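Local coordinates for protein acyl-CoA dehydrogenase (PDB 3OWA) that probably oxidises acyl-CoA thioesters between their alpha and beta carbons, using bound flavin-adenine dinucleotide as the electron acceptor, at residues V277-A288 with L311-E322; Y216-E225 with T235-P246. All blocks are in the same frame, centred on the assembly; numbering follows the deposited sequence.

Contact 1 of 2, residues V277-A288 with L311-E322; sequences VGSAKRAVEISA and LANMAAKTYAAE
Lys281 NZ forms a salt bridge to Glu322 OE2 at 2.9 Å. The amine meets this oxygen from above the carboxylate plane. Both charges have further partners: Lys281 NZ pairs with Glu103, and Glu322 OE1 takes Arg512 and the hydroxyl of Tyr595. The carboxylate is buried, so these donors probably stabilise its charge. Lys281 reaches it with a chain extended beyond CG, and its CG rests on Thr318 CG2 at 3.8 Å.

Thr318 fills the middle of the contact. Its CG2 is anti to the backbone N, which leaves OG1 (chi1 -65°) beside that N. There OG1 donates back to Met314 O at 2.8 Å. Thr318 N reaches the same oxygen from the opposite face of its plane. The hydroxyl thus spends its proton within its own helix and packs against Ala280 CB at 3.5 Å. Val277 sets CG2 on Ala321 CB at 3.7 Å and CG1 against Glu322 CB. Next along, Val284 and Met314 side chains run past one another in opposite senses, CG2 beside CB. Met314 is a selenomethionine, bent at chi3, and its CE reaches Ser287 OG at 3.7 Å. At the far end, Leu311 CD2 lies against Ser287 CB at 3.8 Å.

The axes of the two segments approach to 9.8 Å. They run antiparallel, 157° between their directions. This is packing of helices 257-293 and 305-336, as in the C-terminal helical bundle of acyl-CoA dehydrogenases.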
loop_
_atom_site.group_PDB
_atom_site.type_symbol
_atom_site.label_atom_id
_atom_site.label_comp_id
_atom_site.label_asym_id
_atom_site.label_seq_id
_atom_site.Cartn_x
_atom_site.Cartn_y
_atom_site.Cartn_z
ATOM N N VAL A 277 8.263 9.723 10.244
ATOM C CA VAL A 277 8.063 11.099 9.832
ATOM C C VAL A 277 9.283 11.577 9.070
ATOM O O VAL A 277 9.144 12.302 8.058
ATOM C CB VAL A 277 7.745 12.042 11.043
ATOM C CG1 VAL A 277 8.087 13.478 10.714
ATOM C CG2 VAL A 277 6.253 11.965 11.400
ATOM N N GLY A 278 10.470 11.203 9.543
ATOM C CA GLY A 278 11.721 11.526 8.818
ATOM C C GLY A 278 11.730 10.891 7.434
ATOM O O GLY A 278 12.101 11.522 6.445
ATOM N N SER A 279 11.305 9.626 7.341
ATOM C CA SER A 279 11.267 8.983 6.062
ATOM C C SER A 279 10.247 9.581 5.124
ATOM O O SER A 279 10.494 9.644 3.923
ATOM C CB SER A 279 10.999 7.470 6.224
ATOM O OG SER A 279 11.955 6.880 7.115
ATOM N N ALA A 280 9.084 9.983 5.639
ATOM C CA ALA A 280 8.077 10.563 4.781
ATOM C C ALA A 280 8.578 11.879 4.213
ATOM O O ALA A 280 8.337 12.164 3.051
ATOM C CB ALA A 280 6.712 10.764 5.550
ATOM N N LYS A 281 9.305 12.652 5.010
ATOM C CA LYS A 281 9.885 13.894 4.508
ATOM C C LYS A 281 10.911 13.634 3.426
ATOM O O LYS A 281 10.977 14.368 2.442
ATOM C CB LYS A 281 10.593 14.669 5.615
ATOM C CG LYS A 281 9.707 15.304 6.653
ATOM C CD LYS A 281 10.604 16.116 7.569
ATOM C CE LYS A 281 9.894 16.622 8.812
ATOM N NZ LYS A 281 10.883 17.401 9.645
ATOM N N ARG A 282 11.702 12.577 3.579
ATOM C CA ARG A 282 12.691 12.256 2.566
ATOM C C ARG A 282 12.009 11.795 1.251
ATOM O O ARG A 282 12.460 12.129 0.145
ATOM C CB ARG A 282 13.630 11.148 3.093
ATOM C CG ARG A 282 14.689 10.720 2.103
ATOM C CD ARG A 282 15.606 11.918 1.703
ATOM N NE ARG A 282 16.590 11.436 0.745
ATOM C CZ ARG A 282 17.426 12.216 0.069
ATOM N NH1 ARG A 282 18.279 11.666 -0.799
ATOM N NH2 ARG A 282 17.395 13.541 0.244
ATOM N N ALA A 283 10.937 11.013 1.377
ATOM C CA ALA A 283 10.196 10.580 0.209
ATOM C C ALA A 283 9.610 11.795 -0.539
ATOM O O ALA A 283 9.609 11.825 -1.767
ATOM C CB ALA A 283 9.043 9.611 0.613
ATOM N N VAL A 284 9.078 12.768 0.196
ATOM C CA VAL A 284 8.566 13.972 -0.452
ATOM C C VAL A 284 9.690 14.637 -1.250
ATOM O O VAL A 284 9.522 14.972 -2.416
ATOM C CB VAL A 284 7.942 14.948 0.549
ATOM C CG1 VAL A 284 7.683 16.351 -0.137
ATOM C CG2 VAL A 284 6.594 14.398 1.101
ATOM N N GLU A 285 10.845 14.777 -0.608
ATOM C CA GLU A 285 11.982 15.453 -1.187
ATOM C C GLU A 285 12.493 14.804 -2.472
ATOM O O GLU A 285 12.647 15.467 -3.499
ATOM C CB GLU A 285 13.111 15.531 -0.155
ATOM C CG GLU A 285 14.369 16.190 -0.699
ATOM C CD GLU A 285 15.495 16.356 0.355
ATOM O OE1 GLU A 285 16.352 17.247 0.117
ATOM O OE2 GLU A 285 15.536 15.597 1.384
ATOM N N ILE A 286 12.748 13.500 -2.429
ATOM C CA ILE A 286 13.250 12.828 -3.623
ATOM C C ILE A 286 12.214 12.730 -4.752
ATOM O O ILE A 286 12.570 12.757 -5.917
ATOM C CB ILE A 286 13.931 11.480 -3.323
ATOM C CG1 ILE A 286 12.904 10.437 -2.906
ATOM C CG2 ILE A 286 14.990 11.687 -2.256
ATOM C CD1 ILE A 286 13.568 9.131 -2.414
ATOM N N SER A 287 10.935 12.694 -4.394
ATOM C CA SER A 287 9.880 12.696 -5.366
ATOM C C SER A 287 9.750 14.055 -6.026
ATOM O O SER A 287 9.494 14.117 -7.220
ATOM C CB SER A 287 8.538 12.286 -4.726
ATOM O OG SER A 287 8.677 11.004 -4.150
ATOM N N ALA A 288 9.926 15.128 -5.261
ATOM C CA ALA A 288 9.798 16.472 -5.808
ATOM C C ALA A 288 10.989 16.731 -6.705
ATOM O O ALA A 288 10.825 17.279 -7.798
ATOM C CB ALA A 288 9.739 17.503 -4.690
ATOM N N LEU A 311 1.985 14.842 -4.766
ATOM C CA LEU A 311 2.899 15.566 -3.887
ATOM C C LEU A 311 2.218 16.318 -2.762
ATOM O O LEU A 311 2.725 16.316 -1.630
ATOM C CB LEU A 311 3.827 16.538 -4.654
ATOM C CG LEU A 311 4.980 15.939 -5.479
ATOM C CD1 LEU A 311 5.697 17.009 -6.248
ATOM C CD2 LEU A 311 6.036 15.181 -4.584
ATOM N N ALA A 312 1.089 16.962 -3.055
ATOM C CA ALA A 312 0.335 17.700 -2.044
ATOM C C ALA A 312 -0.289 16.790 -0.976
ATOM O O ALA A 312 -0.328 17.162 0.201
ATOM C CB ALA A 312 -0.754 18.578 -2.717
ATOM N N ASN A 313 -0.801 15.627 -1.381
ATOM C CA ASN A 313 -1.354 14.687 -0.433
ATOM C C ASN A 313 -0.245 14.187 0.480
ATOM O O ASN A 313 -0.402 14.133 1.695
ATOM C CB ASN A 313 -2.010 13.489 -1.154
ATOM C CG ASN A 313 -3.317 13.848 -1.833
ATOM O OD1 ASN A 313 -3.955 14.828 -1.483
ATOM N ND2 ASN A 313 -3.730 13.018 -2.818
HETATM N N MSE A 314 0.899 13.876 -0.118
HETATM C CA MSE A 314 2.045 13.355 0.627
HETATM C C MSE A 314 2.493 14.375 1.666
HETATM O O MSE A 314 2.706 14.016 2.828
HETATM C CB MSE A 314 3.200 13.037 -0.304
HETATM C CG MSE A 314 2.900 11.829 -1.229
HETATM SE SE MSE A 314 4.114 11.889 -2.761
HETATM C CE MSE A 314 5.753 11.387 -1.881
ATOM N N ALA A 315 2.614 15.629 1.231
ATOM C CA ALA A 315 3.113 16.697 2.106
ATOM C C ALA A 315 2.121 17.059 3.215
ATOM O O ALA A 315 2.529 17.352 4.328
ATOM C CB ALA A 315 3.457 17.883 1.311
ATOM N N ALA A 316 0.825 17.041 2.902
ATOM C CA ALA A 316 -0.186 17.384 3.893
ATOM C C ALA A 316 -0.319 16.332 4.988
ATOM O O ALA A 316 -0.434 16.661 6.155
ATOM C CB ALA A 316 -1.524 17.657 3.240
ATOM N N LYS A 317 -0.348 15.065 4.600
ATOM C CA LYS A 317 -0.235 13.971 5.580
ATOM C C LYS A 317 1.020 14.049 6.418
ATOM O O LYS A 317 0.953 13.853 7.619
ATOM C CB LYS A 317 -0.300 12.614 4.860
ATOM C CG LYS A 317 -1.656 12.371 4.183
ATOM C CD LYS A 317 -1.551 11.040 3.416
ATOM C CE LYS A 317 -2.771 10.786 2.533
ATOM N NZ LYS A 317 -4.013 10.562 3.398
ATOM N N THR A 318 2.162 14.343 5.800
ATOM C CA THR A 318 3.427 14.422 6.538
ATOM C C THR A 318 3.386 15.579 7.557
ATOM O O THR A 318 3.897 15.445 8.672
ATOM C CB THR A 318 4.603 14.657 5.579
ATOM O OG1 THR A 318 4.750 13.534 4.716
ATOM C CG2 THR A 318 5.955 14.867 6.340
ATOM N N TYR A 319 2.781 16.709 7.171
ATOM C CA TYR A 319 2.611 17.844 8.088
ATOM C C TYR A 319 1.769 17.371 9.259
ATOM O O TYR A 319 2.121 17.599 10.401
ATOM C CB TYR A 319 1.906 19.028 7.407
ATOM C CG TYR A 319 1.703 20.225 8.339
ATOM C CD1 TYR A 319 2.781 21.056 8.685
ATOM C CD2 TYR A 319 0.434 20.528 8.867
ATOM C CE1 TYR A 319 2.600 22.155 9.551
ATOM C CE2 TYR A 319 0.242 21.638 9.725
ATOM C CZ TYR A 319 1.332 22.436 10.052
ATOM O OH TYR A 319 1.159 23.519 10.888
ATOM N N ALA A 320 0.666 16.673 8.991
ATOM C CA ALA A 320 -0.165 16.243 10.115
ATOM C C ALA A 320 0.581 15.243 11.005
ATOM O O ALA A 320 0.495 15.340 12.230
ATOM C CB ALA A 320 -1.532 15.701 9.656
ATOM N N ALA A 321 1.353 14.332 10.403
ATOM C CA ALA A 321 2.137 13.363 11.183
ATOM C C ALA A 321 3.231 14.028 12.016
ATOM O O ALA A 321 3.426 13.710 13.199
ATOM C CB ALA A 321 2.746 12.247 10.250
ATOM N N GLU A 322 3.983 14.924 11.380
ATOM C CA GLU A 322 5.043 15.630 12.067
ATOM C C GLU A 322 4.467 16.438 13.244
ATOM O O GLU A 322 5.022 16.400 14.345
ATOM C CB GLU A 322 5.774 16.581 11.119
ATOM C CG GLU A 322 6.882 17.372 11.787
ATOM C CD GLU A 322 7.419 18.490 10.905
ATOM O OE1 GLU A 322 6.624 19.194 10.199
ATOM O OE2 GLU A 322 8.655 18.674 10.931
#

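Contact 2 of 2, residues Y216-E225 with T235-P246; sequences YAGVSTSPEE and TRTLILEDALVP
Glu224 grips both the backbone and the side chain of the facing strand with one carboxylate. OE1 accepts from Thr235 N at 2.8 Å, on its syn side. OE2 takes Arg236 NE at 2.9 Å in a salt bridge, met from above the carboxylate plane, and also Ser234 OG. Glu224 is bent at chi2 (-71°), which folds the acid back toward the strand. The carboxylate and guanidinium planes stand 72° apart. Arg236 runs extended from CG to NE, and its NH1 donates to Thr221 OG1 at 2.9 Å, close to the guanidinium plane. Two partners at the edge therefore fix the rotation of this group.

Ser222 OG (chi1 72°) sits between its own N and carbonyl carbon. It accepts from Thr237 N at 2.9 Å and donates to Pro223 O. Ser222 N in turn donates to Thr237 O. A water links Glu225 OE1 to Thr237 OG1.

Further along, Ser220 and Ile239 form a hydrogen-bonded antiparallel pair, with Ile239 N to Ser220 O at 2.7 Å. Val219, on the face shared with Leu238 and Leu240, sets CG1 on Leu238 CD1 at 3.7 Å and CG2 near Ala243 CB. A type II turn from Tyr216 to Val219 has Gly218 at its positive-phi position. The chain turns a corner at Glu241 and Asp242, and Pro246 CD then lies 3.4 Å from Tyr216 CE2.

Thr235 touches the flavin-adenine dinucleotide, and Glu225 packs on Met389 of the second subunit. Asp242 and Ala243 form a G1 beta bulge opposite Leu180. Strand 219-221 pairs with strand 235-240. Strands 235-240 and 243-246 both pair with strand 177-188. Leu238 and Leu240 pack on strand 195-202, and Val219 and Val245 pack on Val212 of strand 206-213.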
loop_
_atom_site.group_PDB
_atom_site.type_symbol
_atom_site.label_atom_id
_atom_site.label_comp_id
_atom_site.label_asym_id
_atom_site.label_seq_id
_atom_site.Cartn_x
_atom_site.Cartn_y
_atom_site.Cartn_z
ATOM N N TYR A 216 27.916 -15.069 27.780
ATOM C CA TYR A 216 27.523 -16.045 28.819
ATOM C C TYR A 216 27.448 -17.442 28.187
ATOM O O TYR A 216 27.145 -17.582 26.999
ATOM C CB TYR A 216 26.149 -15.708 29.445
ATOM C CG TYR A 216 26.142 -14.471 30.361
ATOM C CD1 TYR A 216 27.333 -13.933 30.847
ATOM C CD2 TYR A 216 24.925 -13.888 30.782
ATOM C CE1 TYR A 216 27.343 -12.823 31.716
ATOM C CE2 TYR A 216 24.921 -12.767 31.645
ATOM C CZ TYR A 216 26.137 -12.226 32.080
ATOM O OH TYR A 216 26.167 -11.137 32.939
ATOM N N ALA A 217 27.756 -18.446 28.980
ATOM C CA ALA A 217 27.676 -19.830 28.531
ATOM C C ALA A 217 26.264 -20.122 28.038
ATOM O O ALA A 217 25.298 -19.641 28.648
ATOM C CB ALA A 217 28.021 -20.772 29.693
ATOM N N GLY A 218 26.166 -20.874 26.932
ATOM C CA GLY A 218 24.902 -21.429 26.430
ATOM C C GLY A 218 24.146 -20.443 25.542
ATOM O O GLY A 218 22.972 -20.656 25.259
ATOM N N VAL A 219 24.780 -19.332 25.157
ATOM C CA VAL A 219 24.136 -18.318 24.303
ATOM C C VAL A 219 24.671 -18.390 22.873
ATOM O O VAL A 219 25.902 -18.384 22.663
ATOM C CB VAL A 219 24.356 -16.880 24.831
ATOM C CG1 VAL A 219 23.648 -15.858 23.935
ATOM C CG2 VAL A 219 23.799 -16.751 26.263
ATOM N N SER A 220 23.769 -18.452 21.884
ATOM C CA SER A 220 24.195 -18.418 20.457
ATOM C C SER A 220 23.118 -17.834 19.593
ATOM O O SER A 220 22.030 -17.448 20.088
ATOM C CB SER A 220 24.574 -19.841 19.935
ATOM O OG SER A 220 23.481 -20.706 20.051
ATOM N N THR A 221 23.386 -17.769 18.295
ATOM C CA THR A 221 22.407 -17.220 17.346
ATOM C C THR A 221 22.275 -18.096 16.099
ATOM O O THR A 221 23.170 -18.924 15.776
ATOM C CB THR A 221 22.716 -15.752 16.870
ATOM O OG1 THR A 221 23.983 -15.738 16.189
ATOM C CG2 THR A 221 22.742 -14.758 18.030
ATOM N N SER A 222 21.122 -17.968 15.434
ATOM C CA SER A 222 20.893 -18.644 14.145
ATOM C C SER A 222 21.539 -17.813 13.044
ATOM O O SER A 222 22.016 -16.711 13.289
ATOM C CB SER A 222 19.381 -18.695 13.888
ATOM O OG SER A 222 18.935 -17.382 13.559
ATOM N N PRO A 223 21.533 -18.321 11.806
ATOM C CA PRO A 223 21.883 -17.509 10.669
ATOM C C PRO A 223 20.952 -16.278 10.510
ATOM O O PRO A 223 19.821 -16.266 11.044
ATOM C CB PRO A 223 21.661 -18.483 9.483
ATOM C CG PRO A 223 21.853 -19.872 10.093
ATOM C CD PRO A 223 21.191 -19.723 11.426
ATOM N N GLU A 224 21.429 -15.245 9.812
ATOM C CA GLU A 224 20.577 -14.096 9.432
ATOM C C GLU A 224 19.277 -14.502 8.735
ATOM O O GLU A 224 19.274 -15.424 7.935
ATOM C CB GLU A 224 21.311 -13.168 8.508
ATOM C CG GLU A 224 22.406 -12.404 9.228
ATOM C CD GLU A 224 21.883 -11.327 10.208
ATOM O OE1 GLU A 224 20.852 -10.722 9.879
ATOM O OE2 GLU A 224 22.517 -11.044 11.284
ATOM N N GLU A 225 18.183 -13.804 9.025
ATOM C CA GLU A 225 16.968 -13.946 8.234
ATOM C C GLU A 225 17.123 -13.294 6.867
ATOM O O GLU A 225 17.912 -12.322 6.707
ATOM C CB GLU A 225 15.796 -13.224 8.942
ATOM C CG GLU A 225 15.493 -13.792 10.279
ATOM C CD GLU A 225 14.746 -15.084 10.192
ATOM O OE1 GLU A 225 14.284 -15.555 11.250
ATOM O OE2 GLU A 225 14.565 -15.626 9.082
ATOM N N THR A 235 19.202 -9.562 11.880
ATOM C CA THR A 235 17.994 -10.106 12.435
ATOM C C THR A 235 18.176 -11.608 12.560
ATOM O O THR A 235 18.340 -12.278 11.554
ATOM C CB THR A 235 16.740 -9.793 11.498
ATOM O OG1 THR A 235 16.668 -8.362 11.233
ATOM C CG2 THR A 235 15.436 -10.166 12.176
ATOM N N ARG A 236 18.286 -12.145 13.783
ATOM C CA ARG A 236 18.527 -13.574 13.979
ATOM C C ARG A 236 17.728 -14.095 15.128
ATOM O O ARG A 236 17.197 -13.337 15.914
ATOM C CB ARG A 236 20.010 -13.863 14.333
ATOM C CG ARG A 236 21.062 -13.290 13.359
ATOM C CD ARG A 236 22.438 -13.725 13.801
ATOM N NE ARG A 236 23.448 -13.238 12.854
ATOM C CZ ARG A 236 24.716 -13.609 12.891
ATOM N NH1 ARG A 236 25.134 -14.522 13.794
ATOM N NH2 ARG A 236 25.564 -13.095 11.995
ATOM N N THR A 237 17.694 -15.413 15.281
ATOM C CA THR A 237 17.078 -15.978 16.455
ATOM C C THR A 237 18.170 -16.063 17.533
ATOM O O THR A 237 19.299 -16.460 17.232
ATOM C CB THR A 237 16.537 -17.413 16.092
ATOM O OG1 THR A 237 15.396 -17.233 15.256
ATOM C CG2 THR A 237 16.138 -18.220 17.340
ATOM N N LEU A 238 17.842 -15.692 18.767
ATOM C CA LEU A 238 18.735 -15.903 19.911
ATOM C C LEU A 238 18.470 -17.258 20.535
ATOM O O LEU A 238 17.336 -17.544 20.958
ATOM C CB LEU A 238 18.490 -14.816 20.936
ATOM C CG LEU A 238 19.367 -14.856 22.202
ATOM C CD1 LEU A 238 20.848 -14.611 21.882
ATOM C CD2 LEU A 238 18.840 -13.760 23.153
ATOM N N ILE A 239 19.489 -18.105 20.599
ATOM C CA ILE A 239 19.266 -19.504 21.063
ATOM C C ILE A 239 19.849 -19.648 22.482
ATOM O O ILE A 239 21.037 -19.343 22.720
ATOM C CB ILE A 239 19.958 -20.486 20.106
ATOM C CG1 ILE A 239 19.515 -20.230 18.626
ATOM C CG2 ILE A 239 19.817 -21.952 20.578
ATOM C CD1 ILE A 239 20.375 -21.026 17.592
ATOM N N LEU A 240 19.003 -20.051 23.426
ATOM C CA LEU A 240 19.396 -20.189 24.817
ATOM C C LEU A 240 19.349 -21.668 25.208
ATOM O O LEU A 240 18.270 -22.244 25.362
ATOM C CB LEU A 240 18.461 -19.342 25.716
ATOM C CG LEU A 240 18.410 -17.871 25.271
ATOM C CD1 LEU A 240 17.240 -17.117 25.861
ATOM C CD2 LEU A 240 19.779 -17.134 25.494
ATOM N N GLU A 241 20.513 -22.254 25.402
ATOM C CA GLU A 241 20.644 -23.695 25.729
ATOM C C GLU A 241 21.416 -23.795 27.052
ATOM O O GLU A 241 22.667 -23.706 27.097
ATOM C CB GLU A 241 21.308 -24.448 24.557
ATOM C CG GLU A 241 20.422 -24.504 23.279
ATOM C CD GLU A 241 21.178 -24.994 21.978
ATOM O OE1 GLU A 241 20.492 -25.455 21.019
ATOM O OE2 GLU A 241 22.436 -24.887 21.906
ATOM N N ASP A 242 20.656 -23.886 28.146
ATOM C CA ASP A 242 21.218 -23.741 29.488
ATOM C C ASP A 242 22.115 -22.480 29.567
ATOM O O ASP A 242 23.244 -22.548 30.068
ATOM C CB ASP A 242 22.010 -24.993 29.864
ATOM C CG ASP A 242 21.118 -26.201 30.159
ATOM O OD1 ASP A 242 21.650 -27.323 30.086
ATOM O OD2 ASP A 242 19.921 -26.058 30.490
ATOM N N ALA A 243 21.614 -21.360 29.041
ATOM C CA ALA A 243 22.308 -20.072 29.120
ATOM C C ALA A 243 22.377 -19.670 30.596
ATOM O O ALA A 243 21.363 -19.758 31.314
ATOM C CB ALA A 243 21.564 -19.006 28.296
ATOM N N LEU A 244 23.560 -19.255 31.049
ATOM C CA LEU A 244 23.801 -19.027 32.491
ATOM C C LEU A 244 23.850 -17.564 32.751
ATOM O O LEU A 244 24.719 -16.894 32.260
ATOM C CB LEU A 244 25.140 -19.618 32.959
ATOM C CG LEU A 244 25.266 -21.125 33.060
ATOM C CD1 LEU A 244 26.560 -21.491 33.812
ATOM C CD2 LEU A 244 24.055 -21.725 33.766
ATOM N N VAL A 245 22.906 -17.078 33.525
ATOM C CA VAL A 245 22.760 -15.652 33.759
ATOM C C VAL A 245 22.885 -15.379 35.261
ATOM O O VAL A 245 22.111 -15.916 36.030
ATOM C CB VAL A 245 21.369 -15.186 33.303
ATOM C CG1 VAL A 245 21.214 -13.667 33.567
ATOM C CG2 VAL A 245 21.107 -15.575 31.789
ATOM N N PRO A 246 23.850 -14.546 35.679
ATOM C CA PRO A 246 23.986 -14.268 37.119
ATOM C C PRO A 246 22.678 -13.796 37.717
ATOM O O PRO A 246 21.952 -13.035 37.089
ATOM C CB PRO A 246 24.994 -13.121 37.154
ATOM C CG PRO A 246 25.847 -13.363 35.968
ATOM C CD PRO A 246 24.881 -13.849 34.902
HETATM O O HOH W 1 14.847 -14.962 13.749
#

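Contact 2 comes first along the chain and closes before contact 1 opens. Their centres lie 40 Å apart, and their nearest atoms are about 16 Å apart, so they do not touch. They share no helix or strand. Contact 2 belongs to the mixed sheet of the middle domain, and contact 1 joins two long helices of the first C-terminal domain range, 255-420. Flavin-adenine dinucleotide touches Thr235 in contact 2. Separately, a bound copy lies about 10 Å from the Ser287 side chain in contact 1. These need not be the same copy. In acyl-CoA dehydrogenases generally, the cofactor lies between the beta domain and helical domains, and probably does here.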